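Local coordinates for protein bifunctional enzyme cysn/cysc (Mycobacterium tuberculosis, PDB 4BZQ) that probably catalyses, as an APS kinase, the transfer of a phosphate from ATP to the 3'-hydroxyl of adenosine-5'-phosphosulfate, a step of sulfate activation, at residues A[18-23]-A[158-163]. Numbering follows the deposited sequence.
With ADP (adenosine-5'-diphosphate), chain D.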
loop_
_atom_site.group_PDB
_atom_site.type_symbol
_atom_site.label_atom_id
_atom_site.label_comp_id
_atom_site.label_asym_id
_atom_site.label_seq_id
_atom_site.Cartn_x
_atom_site.Cartn_y
_atom_site.Cartn_z
ATOM N N SER A 18 -3.966 5.859 17.565
ATOM C CA SER A 18 -3.896 4.433 17.348
ATOM C C SER A 18 -4.881 3.669 18.196
ATOM O O SER A 18 -5.488 2.724 17.735
ATOM C CB SER A 18 -2.512 3.900 17.690
ATOM O OG SER A 18 -1.640 4.238 16.669
ATOM N N SER A 19 -5.029 4.065 19.454
ATOM C CA SER A 19 -5.965 3.365 20.352
ATOM C C SER A 19 -7.419 3.441 19.860
ATOM O O SER A 19 -8.130 2.443 19.780
ATOM C CB SER A 19 -5.940 4.032 21.725
ATOM O OG SER A 19 -4.649 3.945 22.275
ATOM N N VAL A 20 -7.850 4.655 19.531
ATOM C CA VAL A 20 -9.130 4.787 18.995
ATOM C C VAL A 20 -9.256 3.986 17.696
ATOM O O VAL A 20 -10.290 3.336 17.417
ATOM C CB VAL A 20 -9.468 6.259 18.756
ATOM C CG1 VAL A 20 -10.865 6.353 18.131
ATOM C CG2 VAL A 20 -9.483 6.997 20.084
ATOM N N ALA A 21 -8.261 4.109 16.853
ATOM C CA ALA A 21 -8.357 3.482 15.531
ATOM C C ALA A 21 -8.488 1.976 15.678
ATOM O O ALA A 21 -9.298 1.359 15.010
ATOM C CB ALA A 21 -7.140 3.813 14.675
ATOM N N MET A 22 -7.718 1.395 16.580
ATOM C CA MET A 22 -7.710 -0.048 16.731
ATOM C C MET A 22 -9.084 -0.499 17.253
ATOM O O MET A 22 -9.661 -1.519 16.789
ATOM C CB MET A 22 -6.630 -0.466 17.726
ATOM C CG MET A 22 -5.187 -0.422 17.265
ATOM S SD MET A 22 -4.954 -1.127 15.630
ATOM C CE MET A 22 -5.004 -2.913 15.867
ATOM N N LEU A 23 -9.583 0.242 18.223
ATOM C CA LEU A 23 -10.847 -0.097 18.798
ATOM C C LEU A 23 -11.995 0.046 17.767
ATOM O O LEU A 23 -12.863 -0.840 17.652
ATOM C CB LEU A 23 -11.101 0.720 20.076
ATOM C CG LEU A 23 -12.230 0.173 20.963
ATOM C CD1 LEU A 23 -12.241 -1.362 21.060
ATOM C CD2 LEU A 23 -12.155 0.773 22.369
ATOM N N ARG A 158 -13.771 11.096 27.475
ATOM C CA ARG A 158 -14.464 9.771 27.518
ATOM C C ARG A 158 -13.503 8.612 27.474
ATOM O O ARG A 158 -12.329 8.813 27.235
ATOM C CB ARG A 158 -15.447 9.534 26.368
ATOM C CG ARG A 158 -16.509 10.550 26.070
ATOM C CD ARG A 158 -17.245 10.027 24.842
ATOM N NE ARG A 158 -18.345 10.855 24.323
ATOM C CZ ARG A 158 -18.429 12.180 24.384
ATOM N NH1 ARG A 158 -17.498 12.911 24.966
ATOM N NH2 ARG A 158 -19.481 12.783 23.848
ATOM N N SER A 159 -14.009 7.398 27.697
ATOM C CA SER A 159 -13.182 6.230 27.538
ATOM C C SER A 159 -12.859 6.046 26.042
ATOM O O SER A 159 -13.503 6.584 25.139
ATOM C CB SER A 159 -13.811 4.955 28.126
ATOM O OG SER A 159 -14.663 4.303 27.237
ATOM N N ILE A 160 -11.809 5.292 25.788
ATOM C CA ILE A 160 -11.438 5.019 24.402
ATOM C C ILE A 160 -12.614 4.333 23.696
ATOM O O ILE A 160 -12.940 4.689 22.572
ATOM C CB ILE A 160 -10.150 4.213 24.376
ATOM C CG1 ILE A 160 -9.000 5.108 24.873
ATOM C CG2 ILE A 160 -9.853 3.733 22.971
ATOM C CD1 ILE A 160 -7.784 4.340 25.308
ATOM N N ASP A 161 -13.282 3.394 24.381
ATOM C CA ASP A 161 -14.470 2.678 23.840
ATOM C C ASP A 161 -15.531 3.665 23.346
ATOM O O ASP A 161 -16.058 3.533 22.253
ATOM C CB ASP A 161 -15.052 1.721 24.908
ATOM C CG ASP A 161 -16.155 0.805 24.366
ATOM O OD1 ASP A 161 -15.915 -0.020 23.495
ATOM O OD2 ASP A 161 -17.279 0.905 24.864
ATOM N N GLU A 162 -15.777 4.694 24.125
ATOM C CA GLU A 162 -16.790 5.666 23.780
ATOM C C GLU A 162 -16.332 6.554 22.664
ATOM O O GLU A 162 -17.130 6.990 21.838
ATOM C CB GLU A 162 -17.111 6.525 24.992
ATOM C CG GLU A 162 -17.616 5.695 26.178
ATOM C CD GLU A 162 -19.080 5.885 26.431
ATOM O OE1 GLU A 162 -19.838 5.406 25.549
ATOM O OE2 GLU A 162 -19.467 6.484 27.496
ATOM N N GLN A 163 -15.039 6.862 22.631
ATOM C CA GLN A 163 -14.517 7.619 21.516
ATOM C C GLN A 163 -14.651 6.838 20.190
ATOM O O GLN A 163 -15.023 7.406 19.147
ATOM C CB GLN A 163 -13.070 8.018 21.794
ATOM C CG GLN A 163 -12.927 8.979 22.980
ATOM C CD GLN A 163 -11.483 9.426 23.123
ATOM O OE1 GLN A 163 -10.565 8.645 22.863
ATOM N NE2 GLN A 163 -11.272 10.671 23.487
HETATM P PB ADP D . -1.155 8.023 19.403
HETATM O O1B ADP D . 0.281 8.235 19.684
HETATM O O2B ADP D . -2.020 9.231 19.175
HETATM O O3B ADP D . -1.416 6.839 18.494
HETATM P PA ADP D . -1.968 6.243 21.480
HETATM O O1A ADP D . -0.797 5.358 21.295
HETATM O O2A ADP D . -3.368 5.880 21.128
HETATM O O3A ADP D . -1.638 7.695 20.884
HETATM O "O5'" ADP D . -1.769 6.573 22.994
HETATM C "C5'" ADP D . -2.615 7.422 23.680
HETATM C "C4'" ADP D . -2.439 6.998 25.126
HETATM O "O4'" ADP D . -3.386 7.643 25.962
HETATM C "C3'" ADP D . -2.726 5.532 25.253
HETATM O "O3'" ADP D . -1.809 4.970 26.178
HETATM C "C2'" ADP D . -4.089 5.428 25.857
HETATM O "O2'" ADP D . -3.841 4.576 26.949
HETATM C "C1'" ADP D . -4.426 6.775 26.388
HETATM N N9 ADP D . -5.704 7.339 25.917
HETATM C C8 ADP D . -5.999 7.844 24.694
HETATM N N7 ADP D . -7.262 8.359 24.640
HETATM C C5 ADP D . -7.782 8.162 25.859
HETATM C C6 ADP D . -9.066 8.427 26.523
HETATM N N6 ADP D . -10.048 9.005 25.827
HETATM N N1 ADP D . -9.217 8.077 27.820
HETATM C C2 ADP D . -8.231 7.483 28.507
HETATM N N3 ADP D . -7.040 7.209 27.957
HETATM C C4 ADP D . -6.759 7.511 26.685
#
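ADP O2A, on the alpha-phosphate, is gripped twice by Ser19, whose backbone N donates at 3.0 Å and whose OG donates at 2.6 Å. Both donors can reach one oxygen because OG stands beside the residue's own N, anti to the carbonyl carbon (chi1 -61°). Ser18 N donates to O3B of the beta-phosphate in a fairly straight bond (165°); Ser18 closes what is probably the Walker A motif, at the start of helix 17-30.

The other end of the nucleotide meets residues 158-163. Adenine N6 gives a hydrogen bond to Arg158 O at 2.7 Å, a backbone acceptor that needs no particular side chain. Ile160 suits the ring system because it is branched: CG1 and CD1 lie over one face of the adenine, CG1 approaching ADP C5 to 3.4 Å, while CG2 turns to helix 17-30 and touches Leu23 CD2 at 3.8 Å.

Behind the base no hydrogen bond joins the two segments, and their fit is largely apolar. Val20 CG2 packs on Gln163 OE1 at 3.4 Å, the side chains crossing nearly at right angles. Adenine N6 lies over the same amide, 3.1 Å from Gln163 CD, a contact rather than a bond; NE2 bonds weakly to Thr155 O. Leu23 chi1 (-164°) sends CD2 across to the backbone of Asp161, whose OD1 turns back toward helix 17-30 and forms a salt bridge with Lys27.

The P-loop thus holds the phosphates, the amides of Gly14, Gly16 and Lys17 completing the grip, while the N6 bond to Arg158 O, a feature of this site, is consistent with a preference for adenine.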